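Endo-N-acetyl-beta-D-glucosaminidase (Hypocrea jecorina, PDB 4AC1) hydrolyses the chitobiose core of N-linked glycans as a family 18 glycoside hydrolase, and is responsible for deglycosylating the cellulases of this fungus. Local coordinates at residues F9-D14 with R18-L23; I31-L36 with I69-A74; L36-F41 with T63-T68; G75-G80 with D149-L154. One frame throughout, in Å; residues are numbered along the deposited sequence.

How the contacts relate
From the N terminus, strand 4-9 runs into contact 1, which closes a short loop (9-14 with 18-23) before helix 24-27. Contacts 2 and 3 follow, and both pair strand 35-42 with helix 62-73. Because strand and helix run in nearly opposite directions, contact 3 (36-41 with 63-68) nests inside the loop closed by contact 2 (31-36 with 69-74), and they share Leu36. Contact 1 packs against that same helix, with Met22 on Met71 and Ser21 bonded to Glu67. Next, contact 4 opens where the helix gives way to strand 77-83, hydrogen-bonded to strand 35-42, and closes a long loop across the barrel to strand 151-154.

Contact 1: F9-D14 with R18-L23; sequences FQTTHD and RPISML
Asp14 OD2 is gripped by Arg18 NH2 in a 2.9 Å salt bridge and by a water that also donates to Pro19 O. The oxygen lies over a face of the guanidinium, whose plane is turned 50° from the carboxylate. Asp14 OD1 accepts from Arg18 N at 2.9 Å, met from above the carboxylate plane, and from Ser16 N inside the turn. With CG set between backbone N and carbonyl carbon (chi1 67°), Asp14 turns its carboxylate back onto the Arg18 backbone. An alanine here would probably leave Arg18 N and the guanidinium without their acceptor and let the turn loosen.

Behind this cluster the backbones bridge once: Ile20 N donates to Thr12 O at 2.8 Å, straight (179°), and Asp14 N to Arg18 O at 2.8 Å. Pro19 CA makes a CH-pi contact over a His13 ring face, 4.2 Å from its centroid. Inward, Met22 CE packs over the Phe9 face, 4.0 Å from Phe9 CE2; Met22 SD stands above, 5.5 Å from the Phe9 centroid, a distant Met-aromatic contact. Ile20 O approaches the ring edge, 3.3 Å from Phe9 CZ. Charge and backbone bonds thus fasten the exposed turn, apolar packing the inner end.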
loop_
_atom_site.group_PDB
_atom_site.type_symbol
_atom_site.label_atom_id
_atom_site.label_comp_id
_atom_site.label_asym_id
_atom_site.label_seq_id
_atom_site.Cartn_x
_atom_site.Cartn_y
_atom_site.Cartn_z
ATOM N N PHE A 9 -5.975 2.027 -4.852
ATOM C CA PHE A 9 -6.809 2.499 -5.954
ATOM C C PHE A 9 -6.007 2.289 -7.242
ATOM O O PHE A 9 -5.224 3.163 -7.645
ATOM C CB PHE A 9 -7.126 3.985 -5.711
ATOM C CG PHE A 9 -8.129 4.586 -6.670
ATOM C CD1 PHE A 9 -9.498 4.412 -6.485
ATOM C CD2 PHE A 9 -7.696 5.372 -7.733
ATOM C CE1 PHE A 9 -10.417 4.987 -7.376
ATOM C CE2 PHE A 9 -8.597 5.949 -8.621
ATOM C CZ PHE A 9 -9.961 5.758 -8.441
ATOM N N GLN A 10 -6.135 1.093 -7.832
ATOM C CA GLN A 10 -5.404 0.728 -9.060
ATOM C C GLN A 10 -6.273 0.861 -10.305
ATOM O O GLN A 10 -5.851 1.439 -11.311
ATOM C CB GLN A 10 -4.815 -0.683 -9.002
ATOM C CG GLN A 10 -3.827 -0.906 -10.141
ATOM C CD GLN A 10 -3.338 -2.323 -10.250
ATOM O OE1 GLN A 10 -4.075 -3.220 -10.662
ATOM N NE2 GLN A 10 -2.088 -2.534 -9.905
ATOM N N THR A 11 -7.480 0.305 -10.227
ATOM C CA THR A 11 -8.463 0.397 -11.303
ATOM C C THR A 11 -9.118 1.763 -11.189
ATOM O O THR A 11 -9.838 2.044 -10.218
ATOM C CB THR A 11 -9.501 -0.724 -11.203
ATOM O OG1 THR A 11 -8.826 -1.980 -11.261
ATOM C CG2 THR A 11 -10.507 -0.661 -12.359
ATOM N N THR A 12 -8.856 2.603 -12.191
ATOM C CA THR A 12 -9.174 4.028 -12.143
ATOM C C THR A 12 -10.338 4.407 -13.054
ATOM O O THR A 12 -10.901 5.495 -12.931
ATOM C CB THR A 12 -7.943 4.884 -12.549
ATOM O OG1 THR A 12 -7.532 4.506 -13.872
ATOM C CG2 THR A 12 -6.776 4.682 -11.569
ATOM N N HIS A 13 -10.668 3.495 -13.970
ATOM C CA HIS A 13 -11.711 3.699 -14.977
ATOM C C HIS A 13 -12.536 2.430 -15.080
ATOM O O HIS A 13 -12.021 1.330 -14.891
ATOM C CB HIS A 13 -11.090 4.011 -16.348
ATOM C CG HIS A 13 -10.400 5.337 -16.413
ATOM N ND1 HIS A 13 -9.268 5.622 -15.680
ATOM C CD2 HIS A 13 -10.672 6.453 -17.132
ATOM C CE1 HIS A 13 -8.881 6.860 -15.934
ATOM N NE2 HIS A 13 -9.719 7.388 -16.809
ATOM N N ASP A 14 -13.818 2.592 -15.393
ATOM C CA ASP A 14 -14.723 1.448 -15.485
ATOM C C ASP A 14 -14.675 0.805 -16.872
ATOM O O ASP A 14 -13.902 1.240 -17.735
ATOM C CB ASP A 14 -16.150 1.852 -15.087
ATOM C CG ASP A 14 -16.792 2.821 -16.070
ATOM O OD1 ASP A 14 -16.329 2.920 -17.225
ATOM O OD2 ASP A 14 -17.781 3.484 -15.685
ATOM N N ARG A 18 -14.816 5.187 -18.287
ATOM C CA ARG A 18 -15.168 6.393 -17.534
ATOM C C ARG A 18 -14.438 6.396 -16.191
ATOM O O ARG A 18 -14.343 5.350 -15.554
ATOM C CB ARG A 18 -16.670 6.452 -17.273
ATOM C CG ARG A 18 -17.545 6.624 -18.503
ATOM C CD ARG A 18 -19.005 6.369 -18.136
ATOM N NE ARG A 18 -19.254 4.954 -17.860
ATOM C CZ ARG A 18 -20.276 4.479 -17.150
ATOM N NH1 ARG A 18 -21.171 5.300 -16.608
ATOM N NH2 ARG A 18 -20.396 3.168 -16.974
ATOM N N PRO A 19 -13.928 7.567 -15.750
ATOM C CA PRO A 19 -13.266 7.610 -14.444
ATOM C C PRO A 19 -14.148 7.087 -13.328
ATOM O O PRO A 19 -15.344 7.359 -13.295
ATOM C CB PRO A 19 -12.974 9.102 -14.230
ATOM C CG PRO A 19 -12.867 9.664 -15.608
ATOM C CD PRO A 19 -13.841 8.861 -16.447
ATOM N N ILE A 20 -13.534 6.322 -12.432
ATOM C CA ILE A 20 -14.157 5.893 -11.186
ATOM C C ILE A 20 -13.789 6.928 -10.131
ATOM O O ILE A 20 -12.608 7.177 -9.892
ATOM C CB ILE A 20 -13.660 4.485 -10.792
ATOM C CG1 ILE A 20 -14.173 3.460 -11.812
ATOM C CG2 ILE A 20 -14.133 4.104 -9.378
ATOM C CD1 ILE A 20 -13.451 2.145 -11.787
ATOM N N SER A 21 -14.788 7.562 -9.531
ATOM C CA SER A 21 -14.525 8.561 -8.520
ATOM C C SER A 21 -14.031 7.909 -7.236
ATOM O O SER A 21 -14.580 6.885 -6.799
ATOM C CB SER A 21 -15.789 9.363 -8.218
ATOM O OG SER A 21 -15.493 10.392 -7.295
ATOM N N MET A 22 -13.012 8.526 -6.628
ATOM C CA MET A 22 -12.557 8.134 -5.301
ATOM C C MET A 22 -13.324 8.849 -4.195
ATOM O O MET A 22 -13.200 8.479 -3.025
ATOM C CB MET A 22 -11.057 8.362 -5.127
ATOM C CG MET A 22 -10.625 9.820 -5.251
ATOM S SD MET A 22 -8.837 10.067 -5.141
ATOM C CE MET A 22 -8.258 9.406 -6.714
ATOM N N LEU A 23 -14.131 9.845 -4.558
ATOM C CA LEU A 23 -14.748 10.728 -3.568
ATOM C C LEU A 23 -15.814 10.110 -2.649
ATOM O O LEU A 23 -15.992 10.610 -1.536
ATOM C CB LEU A 23 -15.264 12.033 -4.200
ATOM C CG LEU A 23 -14.199 12.840 -4.958
ATOM C CD1 LEU A 23 -14.856 13.998 -5.670
ATOM C CD2 LEU A 23 -13.082 13.316 -4.040
HETATM O O HOH W 1 -17.606 5.512 -13.409
#

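Contact 2: I31-L36 with I69-A74; sequences IALTHL and ITMKQA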
loop_
_atom_site.group_PDB
_atom_site.type_symbol
_atom_site.label_atom_id
_atom_site.label_comp_id
_atom_site.label_asym_id
_atom_site.label_seq_id
_atom_site.Cartn_x
_atom_site.Cartn_y
_atom_site.Cartn_z
ATOM N N ILE A 31 -17.170 6.654 7.305
ATOM C CA ILE A 31 -15.891 6.168 6.781
ATOM C C ILE A 31 -14.766 6.976 7.402
ATOM O O ILE A 31 -14.813 8.217 7.413
ATOM C CB ILE A 31 -15.825 6.270 5.241
ATOM C CG1 ILE A 31 -17.000 5.519 4.596
ATOM C CG2 ILE A 31 -14.490 5.722 4.726
ATOM C CD1 ILE A 31 -17.052 5.637 3.099
ATOM N N ALA A 32 -13.769 6.282 7.943
ATOM C CA ALA A 32 -12.602 6.958 8.499
ATOM C C ALA A 32 -11.374 6.567 7.695
ATOM O O ALA A 32 -10.461 5.908 8.203
ATOM C CB ALA A 32 -12.429 6.629 9.991
ATOM N N LEU A 33 -11.375 6.942 6.417
ATOM C CA LEU A 33 -10.247 6.641 5.552
ATOM C C LEU A 33 -9.056 7.494 5.952
ATOM O O LEU A 33 -9.201 8.704 6.071
ATOM C CB LEU A 33 -10.603 6.950 4.102
ATOM C CG LEU A 33 -9.544 6.570 3.069
ATOM C CD1 LEU A 33 -9.471 5.061 2.927
ATOM C CD2 LEU A 33 -9.856 7.203 1.737
ATOM N N THR A 34 -7.899 6.886 6.202
ATOM C CA THR A 34 -6.713 7.676 6.529
ATOM C C THR A 34 -5.757 7.838 5.348
ATOM O O THR A 34 -5.074 8.846 5.262
ATOM C CB THR A 34 -5.975 7.118 7.747
ATOM O OG1 THR A 34 -5.569 5.777 7.474
ATOM C CG2 THR A 34 -6.874 7.130 8.976
ATOM N N HIS A 35 -5.710 6.851 4.447
ATOM C CA HIS A 35 -4.755 6.854 3.343
ATOM C C HIS A 35 -5.378 6.300 2.082
ATOM O O HIS A 35 -6.042 5.260 2.136
ATOM C CB HIS A 35 -3.533 5.994 3.703
ATOM C CG HIS A 35 -2.806 6.482 4.908
ATOM N ND1 HIS A 35 -3.222 6.193 6.190
ATOM C CD2 HIS A 35 -1.738 7.303 5.027
ATOM C CE1 HIS A 35 -2.425 6.803 7.051
ATOM N NE2 HIS A 35 -1.523 7.488 6.367
ATOM N N LEU A 36 -5.113 6.949 0.949
ATOM C CA LEU A 36 -5.529 6.470 -0.359
ATOM C C LEU A 36 -4.238 6.283 -1.152
ATOM O O LEU A 36 -3.465 7.254 -1.295
ATOM C CB LEU A 36 -6.458 7.487 -1.039
ATOM C CG LEU A 36 -7.177 7.132 -2.357
ATOM C CD1 LEU A 36 -6.246 7.078 -3.568
ATOM C CD2 LEU A 36 -8.031 5.854 -2.258
ATOM N N ILE A 69 -6.894 16.344 -4.598
ATOM C CA ILE A 69 -6.867 17.591 -3.830
ATOM C C ILE A 69 -7.993 17.597 -2.794
ATOM O O ILE A 69 -7.784 17.904 -1.623
ATOM C CB ILE A 69 -6.965 18.844 -4.744
ATOM C CG1 ILE A 69 -5.797 18.873 -5.732
ATOM C CG2 ILE A 69 -6.989 20.136 -3.912
ATOM C CD1 ILE A 69 -5.992 19.816 -6.903
ATOM N N THR A 70 -9.180 17.200 -3.241
ATOM C CA THR A 70 -10.353 17.135 -2.384
ATOM C C THR A 70 -10.195 16.078 -1.291
ATOM O O THR A 70 -10.611 16.287 -0.138
ATOM C CB THR A 70 -11.594 16.854 -3.232
ATOM O OG1 THR A 70 -11.634 17.818 -4.293
ATOM C CG2 THR A 70 -12.869 16.944 -2.409
ATOM N N MET A 71 -9.583 14.952 -1.647
ATOM C CA MET A 71 -9.299 13.913 -0.663
ATOM C C MET A 71 -8.390 14.452 0.441
ATOM O O MET A 71 -8.635 14.250 1.625
ATOM C CB MET A 71 -8.650 12.717 -1.339
ATOM C CG MET A 71 -9.562 12.016 -2.341
ATOM S SD MET A 71 -11.013 11.219 -1.612
ATOM C CE MET A 71 -10.303 9.662 -1.075
ATOM N N LYS A 72 -7.338 15.156 0.031
ATOM C CA LYS A 72 -6.431 15.768 0.998
ATOM C C LYS A 72 -7.121 16.825 1.865
ATOM O O LYS A 72 -6.892 16.871 3.073
ATOM C CB LYS A 72 -5.190 16.335 0.306
ATOM C CG LYS A 72 -4.283 15.234 -0.233
ATOM C CD LYS A 72 -2.962 15.748 -0.804
ATOM C CE LYS A 72 -3.130 16.227 -2.232
ATOM N NZ LYS A 72 -1.806 16.517 -2.892
ATOM N N GLN A 73 -8.002 17.634 1.275
ATOM C CA GLN A 73 -8.792 18.585 2.062
ATOM C C GLN A 73 -9.603 17.913 3.175
ATOM O O GLN A 73 -9.754 18.463 4.270
ATOM C CB GLN A 73 -9.715 19.402 1.157
ATOM C CG GLN A 73 -10.348 20.595 1.874
ATOM C CD GLN A 73 -11.143 21.517 0.956
ATOM O OE1 GLN A 73 -10.995 21.488 -0.266
ATOM N NE2 GLN A 73 -11.993 22.352 1.556
ATOM N N ALA A 74 -10.130 16.722 2.897
ATOM C CA ALA A 74 -10.908 15.984 3.885
ATOM C C ALA A 74 -10.033 15.318 4.951
ATOM O O ALA A 74 -10.555 14.748 5.909
ATOM C CB ALA A 74 -11.785 14.956 3.204
#
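The methyl of Met71 makes both contacts here: its CE lies 3.8 Å from Leu33 CD2 and 4.2 Å from Leu36 CG. Two successive bends in the methionine chain, at chi2 (-66°) and chi3 (-83°), curl CE back so that it meets both leucines, the Leu33 and Met71 side chains meeting at a slant. The side chains of Leu33 and Leu36 both leave the backbone toward the helix, and the area buried is small, 86 Å² over both sides.

The next shell packs on these three side chains. Leu25 of helix 24-27 packs on both leucines, and Ile26 of the same helix and Val78 of strand 77-83 pack on Met71. The methionine also meets the loop described in contact 1, where Met22 SD packs against Met71 CG.

Further out, backbone bonds set the positions. Thr34 and His35 pair with strand 4-9 through Leu5, while Thr34 and Leu36 pair with Lys77 of strand 77-83. On the helix, Gln73 N bonds to Ile69 O at 2.9 Å. Strand 35-42, helix 62-73 and strand 77-83, parallel to the first, form a beta-alpha-beta crossover, the repeating element of the (beta/alpha)8 barrel of family 18.

With carbon-to-carbon contacts alone between the segments, the join rests on dispersion and burial, and the surrounding backbone hydrogen bonds of sheet and helix probably set how the side chains are placed.

Contact 3: L36-F41 with T63-T68; sequences LIVCSF and TLWNET. With NAG (2-acetamido-2-deoxy-beta-D-glucopyranose), chain C.
Val38 projects from strand 35-42 into a notch between Leu64 and Trp65 of helix 62-73. Leu64 CD2 beds against both valine methyls, Val38 CG1 and Val38 CG2, at 4.1 Å from each, while only CG1 also reaches the far corner of the indole, with Val38 CG1 4.0 Å from Trp65 CH2. Carried anti to the backbone N (chi1 175°), CG1 lies on the side where both partners converge. Val38 and Leu64 meet tip to tip, whereas the valine and the indole cross at a slant.

The notch is itself well packed: Leu64 CD2 lies 3.7 Å above the Trp65 indole plane, over its centre. Phe41 fills the next place along, its CZ against Trp65 CH2 at 3.9 Å; each ring presents its edge to the other, so this is neither a face stack nor a T-shaped pair. The Trp65 NE1 donates to Pro56 O, which helps fix the rotation of the indole. On the outer side of the helix Asn66 ND2 carries its N-linked glycan through a 1.4 Å bond to NAG C1, and NAG O7 comes within 3.3 Å of Trp65 CB.

Strand and helix run nearly antiparallel, at 159° with axes 11.5 Å apart, as in a beta/alpha barrel. Leu51 of strand 50-51 touches Val38, Phe41 and Trp65, Phe117 packs on the indole, and strands 4-9 and 77-83 flank strand 35-42 in the sheet.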
loop_
_atom_site.group_PDB
_atom_site.type_symbol
_atom_site.label_atom_id
_atom_site.label_comp_id
_atom_site.label_asym_id
_atom_site.label_seq_id
_atom_site.Cartn_x
_atom_site.Cartn_y
_atom_site.Cartn_z
ATOM N N LEU A 36 -5.113 6.949 0.949
ATOM C CA LEU A 36 -5.529 6.470 -0.359
ATOM C C LEU A 36 -4.238 6.283 -1.152
ATOM O O LEU A 36 -3.465 7.254 -1.295
ATOM C CB LEU A 36 -6.458 7.487 -1.039
ATOM C CG LEU A 36 -7.177 7.132 -2.357
ATOM C CD1 LEU A 36 -6.246 7.078 -3.568
ATOM C CD2 LEU A 36 -8.031 5.854 -2.258
ATOM N N ILE A 37 -3.993 5.067 -1.648
ATOM C CA ILE A 37 -2.760 4.754 -2.369
ATOM C C ILE A 37 -3.058 4.589 -3.865
ATOM O O ILE A 37 -3.666 3.598 -4.288
ATOM C CB ILE A 37 -2.027 3.506 -1.785
ATOM C CG1 ILE A 37 -1.770 3.693 -0.280
ATOM C CG2 ILE A 37 -0.706 3.276 -2.534
ATOM C CD1 ILE A 37 -1.023 2.549 0.394
ATOM N N VAL A 38 -2.653 5.596 -4.642
ATOM C CA VAL A 38 -2.798 5.593 -6.102
ATOM C C VAL A 38 -1.715 4.679 -6.671
ATOM O O VAL A 38 -0.537 4.818 -6.338
ATOM C CB VAL A 38 -2.668 7.019 -6.679
ATOM C CG1 VAL A 38 -2.703 7.010 -8.217
ATOM C CG2 VAL A 38 -3.789 7.898 -6.123
ATOM N N CYS A 39 -2.115 3.752 -7.533
ATOM C CA CYS A 39 -1.208 2.708 -8.000
ATOM C C CYS A 39 -1.686 2.134 -9.340
ATOM O O CYS A 39 -2.807 2.420 -9.748
ATOM C CB CYS A 39 -1.098 1.597 -6.942
ATOM S SG CYS A 39 -2.647 0.747 -6.524
ATOM N N SER A 40 -0.870 1.340 -10.038
ATOM C CA SER A 40 0.528 1.069 -9.715
ATOM C C SER A 40 1.445 1.858 -10.632
ATOM O O SER A 40 1.340 1.785 -11.861
ATOM C CB SER A 40 0.845 -0.417 -9.859
ATOM O OG SER A 40 0.066 -1.191 -8.963
ATOM N N PHE A 41 2.359 2.615 -10.037
ATOM C CA PHE A 41 3.430 3.256 -10.796
ATOM C C PHE A 41 4.428 2.191 -11.259
ATOM O O PHE A 41 4.672 1.198 -10.562
ATOM C CB PHE A 41 4.118 4.348 -9.969
ATOM C CG PHE A 41 3.277 5.591 -9.777
ATOM C CD1 PHE A 41 3.333 6.634 -10.696
ATOM C CD2 PHE A 41 2.429 5.715 -8.680
ATOM C CE1 PHE A 41 2.569 7.792 -10.521
ATOM C CE2 PHE A 41 1.656 6.869 -8.500
ATOM C CZ PHE A 41 1.727 7.907 -9.423
ATOM N N THR A 63 -9.094 13.517 -14.025
ATOM C CA THR A 63 -10.128 13.395 -12.996
ATOM C C THR A 63 -9.473 12.921 -11.699
ATOM O O THR A 63 -9.686 13.487 -10.645
ATOM C CB THR A 63 -11.271 12.424 -13.417
ATOM O OG1 THR A 63 -11.825 12.822 -14.687
ATOM C CG2 THR A 63 -12.379 12.390 -12.362
ATOM N N LEU A 64 -8.649 11.877 -11.810
ATOM C CA LEU A 64 -7.962 11.313 -10.649
ATOM C C LEU A 64 -7.194 12.386 -9.860
ATOM O O LEU A 64 -7.415 12.561 -8.662
ATOM C CB LEU A 64 -7.039 10.179 -11.102
ATOM C CG LEU A 64 -6.407 9.276 -10.040
ATOM C CD1 LEU A 64 -5.967 7.962 -10.665
ATOM C CD2 LEU A 64 -5.239 9.969 -9.366
ATOM N N TRP A 65 -6.304 13.122 -10.533
ATOM C CA TRP A 65 -5.444 14.067 -9.810
ATOM C C TRP A 65 -6.236 15.243 -9.261
ATOM O O TRP A 65 -5.942 15.727 -8.181
ATOM C CB TRP A 65 -4.231 14.518 -10.633
ATOM C CG TRP A 65 -3.280 13.383 -10.936
ATOM C CD1 TRP A 65 -2.924 12.911 -12.181
ATOM C CD2 TRP A 65 -2.599 12.537 -9.984
ATOM N NE1 TRP A 65 -2.053 11.853 -12.057
ATOM C CE2 TRP A 65 -1.842 11.600 -10.724
ATOM C CE3 TRP A 65 -2.546 12.494 -8.583
ATOM C CZ2 TRP A 65 -1.050 10.625 -10.109
ATOM C CZ3 TRP A 65 -1.756 11.510 -7.975
ATOM C CH2 TRP A 65 -1.023 10.599 -8.739
ATOM N N ASN A 66 -7.253 15.687 -10.003
ATOM C CA ASN A 66 -8.147 16.713 -9.479
ATOM C C ASN A 66 -8.864 16.274 -8.198
ATOM O O ASN A 66 -8.970 17.045 -7.240
ATOM C CB ASN A 66 -9.143 17.160 -10.537
ATOM C CG ASN A 66 -8.582 18.254 -11.398
ATOM O OD1 ASN A 66 -8.546 19.404 -10.987
ATOM N ND2 ASN A 66 -8.121 17.900 -12.580
ATOM N N GLU A 67 -9.315 15.024 -8.170
ATOM C CA GLU A 67 -9.972 14.493 -6.971
ATOM C C GLU A 67 -9.022 14.372 -5.773
ATOM O O GLU A 67 -9.433 14.539 -4.622
ATOM C CB GLU A 67 -10.661 13.149 -7.253
ATOM C CG GLU A 67 -11.874 13.288 -8.174
ATOM C CD GLU A 67 -12.730 12.044 -8.236
ATOM O OE1 GLU A 67 -12.201 10.930 -8.041
ATOM O OE2 GLU A 67 -13.952 12.196 -8.485
ATOM N N THR A 68 -7.743 14.089 -6.026
ATOM C CA THR A 68 -6.819 13.917 -4.890
ATOM C C THR A 68 -6.712 15.161 -4.004
ATOM O O THR A 68 -6.487 15.045 -2.800
ATOM C CB THR A 68 -5.392 13.441 -5.287
ATOM O OG1 THR A 68 -4.736 14.451 -6.059
ATOM C CG2 THR A 68 -5.422 12.108 -6.055
HETATM C C1 NAG C . -7.576 18.878 -13.488
HETATM C C2 NAG C . -6.050 18.867 -13.621
HETATM C C3 NAG C . -5.599 19.932 -14.617
HETATM C C4 NAG C . -6.303 19.690 -15.948
HETATM C C5 NAG C . -7.817 19.647 -15.726
HETATM C C6 NAG C . -8.554 19.270 -17.002
HETATM C C7 NAG C . -4.505 18.155 -11.896
HETATM C C8 NAG C . -3.929 18.425 -10.543
HETATM N N2 NAG C . -5.415 19.031 -12.330
HETATM O O3 NAG C . -4.197 19.869 -14.768
HETATM O O4 NAG C . -5.995 20.712 -16.877
HETATM O O5 NAG C . -8.159 18.669 -14.750
HETATM O O6 NAG C . -9.908 19.640 -16.856
HETATM O O7 NAG C . -4.149 17.171 -12.543
#

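Contact 4: G75-G80 with D149-L154; sequences GVKVMG and DFLITL. With ZN (zinc ion), chain M.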
loop_
_atom_site.group_PDB
_atom_site.type_symbol
_atom_site.label_atom_id
_atom_site.label_comp_id
_atom_site.label_asym_id
_atom_site.label_seq_id
_atom_site.Cartn_x
_atom_site.Cartn_y
_atom_site.Cartn_z
ATOM N N GLY A 75 -8.713 15.399 4.798
ATOM C CA GLY A 75 -7.796 14.840 5.788
ATOM C C GLY A 75 -7.145 13.513 5.428
ATOM O O GLY A 75 -6.391 12.963 6.238
ATOM N N VAL A 76 -7.434 13.002 4.233
ATOM C CA VAL A 76 -6.832 11.764 3.745
ATOM C C VAL A 76 -5.421 12.054 3.269
ATOM O O VAL A 76 -5.179 13.082 2.638
ATOM C CB VAL A 76 -7.668 11.161 2.587
ATOM C CG1 VAL A 76 -7.035 9.868 2.059
ATOM C CG2 VAL A 76 -9.090 10.899 3.046
ATOM N N LYS A 77 -4.482 11.166 3.576
ATOM C CA LYS A 77 -3.140 11.275 3.009
ATOM C C LYS A 77 -3.120 10.520 1.689
ATOM O O LYS A 77 -3.488 9.327 1.631
ATOM C CB LYS A 77 -2.099 10.697 3.976
ATOM C CG LYS A 77 -2.063 11.328 5.362
ATOM C CD LYS A 77 -1.825 12.823 5.331
ATOM C CE LYS A 77 -1.873 13.398 6.735
ATOM N NZ LYS A 77 -0.920 14.530 6.884
ATOM N N VAL A 78 -2.715 11.201 0.624
ATOM C CA VAL A 78 -2.681 10.578 -0.690
ATOM C C VAL A 78 -1.246 10.170 -1.000
ATOM O O VAL A 78 -0.347 11.008 -1.045
ATOM C CB VAL A 78 -3.291 11.495 -1.787
ATOM C CG1 VAL A 78 -3.106 10.879 -3.175
ATOM C CG2 VAL A 78 -4.772 11.716 -1.513
ATOM N N MET A 79 -1.058 8.873 -1.226
ATOM C CA MET A 79 0.242 8.281 -1.508
ATOM C C MET A 79 0.230 7.647 -2.888
ATOM O O MET A 79 -0.836 7.472 -3.497
ATOM C CB MET A 79 0.526 7.151 -0.518
ATOM C CG MET A 79 0.602 7.587 0.923
ATOM S SD MET A 79 0.699 6.228 2.099
ATOM C CE MET A 79 2.278 5.469 1.644
ATOM N N GLY A 80 1.412 7.288 -3.372
ATOM C CA GLY A 80 1.533 6.410 -4.526
ATOM C C GLY A 80 2.063 5.059 -4.081
ATOM O O GLY A 80 2.579 4.929 -2.954
ATOM N N ASP A 149 8.764 13.414 7.452
ATOM C CA ASP A 149 7.300 13.322 7.512
ATOM C C ASP A 149 6.684 12.776 6.220
ATOM O O ASP A 149 5.485 12.510 6.196
ATOM C CB ASP A 149 6.668 14.664 7.910
ATOM C CG ASP A 149 6.952 15.043 9.355
ATOM O OD1 ASP A 149 6.188 14.635 10.249
ATOM O OD2 ASP A 149 7.933 15.771 9.593
ATOM N N PHE A 150 7.486 12.606 5.168
ATOM C CA PHE A 150 7.068 11.858 3.970
ATOM C C PHE A 150 6.805 10.404 4.362
ATOM O O PHE A 150 7.555 9.835 5.146
ATOM C CB PHE A 150 8.165 11.921 2.921
ATOM C CG PHE A 150 7.763 11.376 1.578
ATOM C CD1 PHE A 150 6.880 12.081 0.761
ATOM C CD2 PHE A 150 8.293 10.178 1.109
ATOM C CE1 PHE A 150 6.510 11.590 -0.488
ATOM C CE2 PHE A 150 7.924 9.677 -0.150
ATOM C CZ PHE A 150 7.029 10.381 -0.939
ATOM N N LEU A 151 5.720 9.820 3.864
ATOM C CA LEU A 151 5.375 8.450 4.248
ATOM C C LEU A 151 6.087 7.447 3.364
ATOM O O LEU A 151 6.031 7.545 2.149
ATOM C CB LEU A 151 3.858 8.222 4.217
ATOM C CG LEU A 151 3.091 9.087 5.222
ATOM C CD1 LEU A 151 1.600 8.897 5.031
ATOM C CD2 LEU A 151 3.502 8.801 6.677
ATOM N N ILE A 152 6.797 6.507 3.974
ATOM C CA ILE A 152 7.458 5.439 3.233
ATOM C C ILE A 152 6.968 4.118 3.793
ATOM O O ILE A 152 7.126 3.842 4.979
ATOM C CB ILE A 152 9.000 5.522 3.310
ATOM C CG1 ILE A 152 9.494 6.869 2.750
ATOM C CG2 ILE A 152 9.651 4.369 2.533
ATOM C CD1 ILE A 152 11.000 7.105 2.842
ATOM N N THR A 153 6.368 3.303 2.927
ATOM C CA THR A 153 5.858 2.010 3.350
ATOM C C THR A 153 6.323 0.917 2.392
ATOM O O THR A 153 6.828 1.203 1.305
ATOM C CB THR A 153 4.312 2.029 3.470
ATOM O OG1 THR A 153 3.734 2.274 2.186
ATOM C CG2 THR A 153 3.858 3.126 4.398
ATOM N N LEU A 154 6.189 -0.335 2.823
ATOM C CA LEU A 154 6.395 -1.478 1.941
ATOM C C LEU A 154 5.197 -2.394 2.076
ATOM O O LEU A 154 4.407 -2.241 3.006
ATOM C CB LEU A 154 7.702 -2.207 2.252
ATOM C CG LEU A 154 8.967 -1.394 1.982
ATOM C CD1 LEU A 154 9.437 -0.637 3.241
ATOM C CD2 LEU A 154 10.053 -2.269 1.390
HETATM ZN ZN ZN M . 7.581 15.591 11.840
HETATM O O HOH W 2 5.834 15.384 13.151
#
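Two torsions bring Met79 to its partners: chi1 of -62° sets CG anti to the carbonyl carbon, and a bend at chi3 (63°) swings CE onto Thr153. The contact lies inside the (beta/alpha)8 barrel of family 18, where strands 77-83 and 151-154 are next-but-one neighbours, with strand 121-125 between them. Accordingly their axes stay 8.7 Å apart, inclined at 53°, and side chains alone bridge the gap.

Met79 CE meets Thr153 OG1 at 3.6 Å and Thr153 CG2 at 3.9 Å, while Met79 SD rests 4.1 Å from Leu151 CD1; methionine and leucine cross at about a right angle. Leu151 CD1 also lies 4.2 Å from Lys77 CB, extending the packing toward the barrel end where the strands begin. Thr153 OG1 has its polar partner in Asp123 OD1, the first acidic residue of the DxDxE sequence (with Asp125 and Glu127) that is the signature of this family. Thr153 OG1 thus has both a hydrogen bond to Asp123 and the methionine methyl against it, consistent with a second-shell place beside that motif. Trp185 of strand 185-189 touches both Met79 and Thr153.

Just before strand 151-154, at the surface, Asp149 grips a zinc ion with both carboxylate oxygens, OD1 and OD2 each 2.3 Å from the metal; one further ligand comes from elsewhere in the structure, and a water oxygen binds 2.2 Å from the zinc.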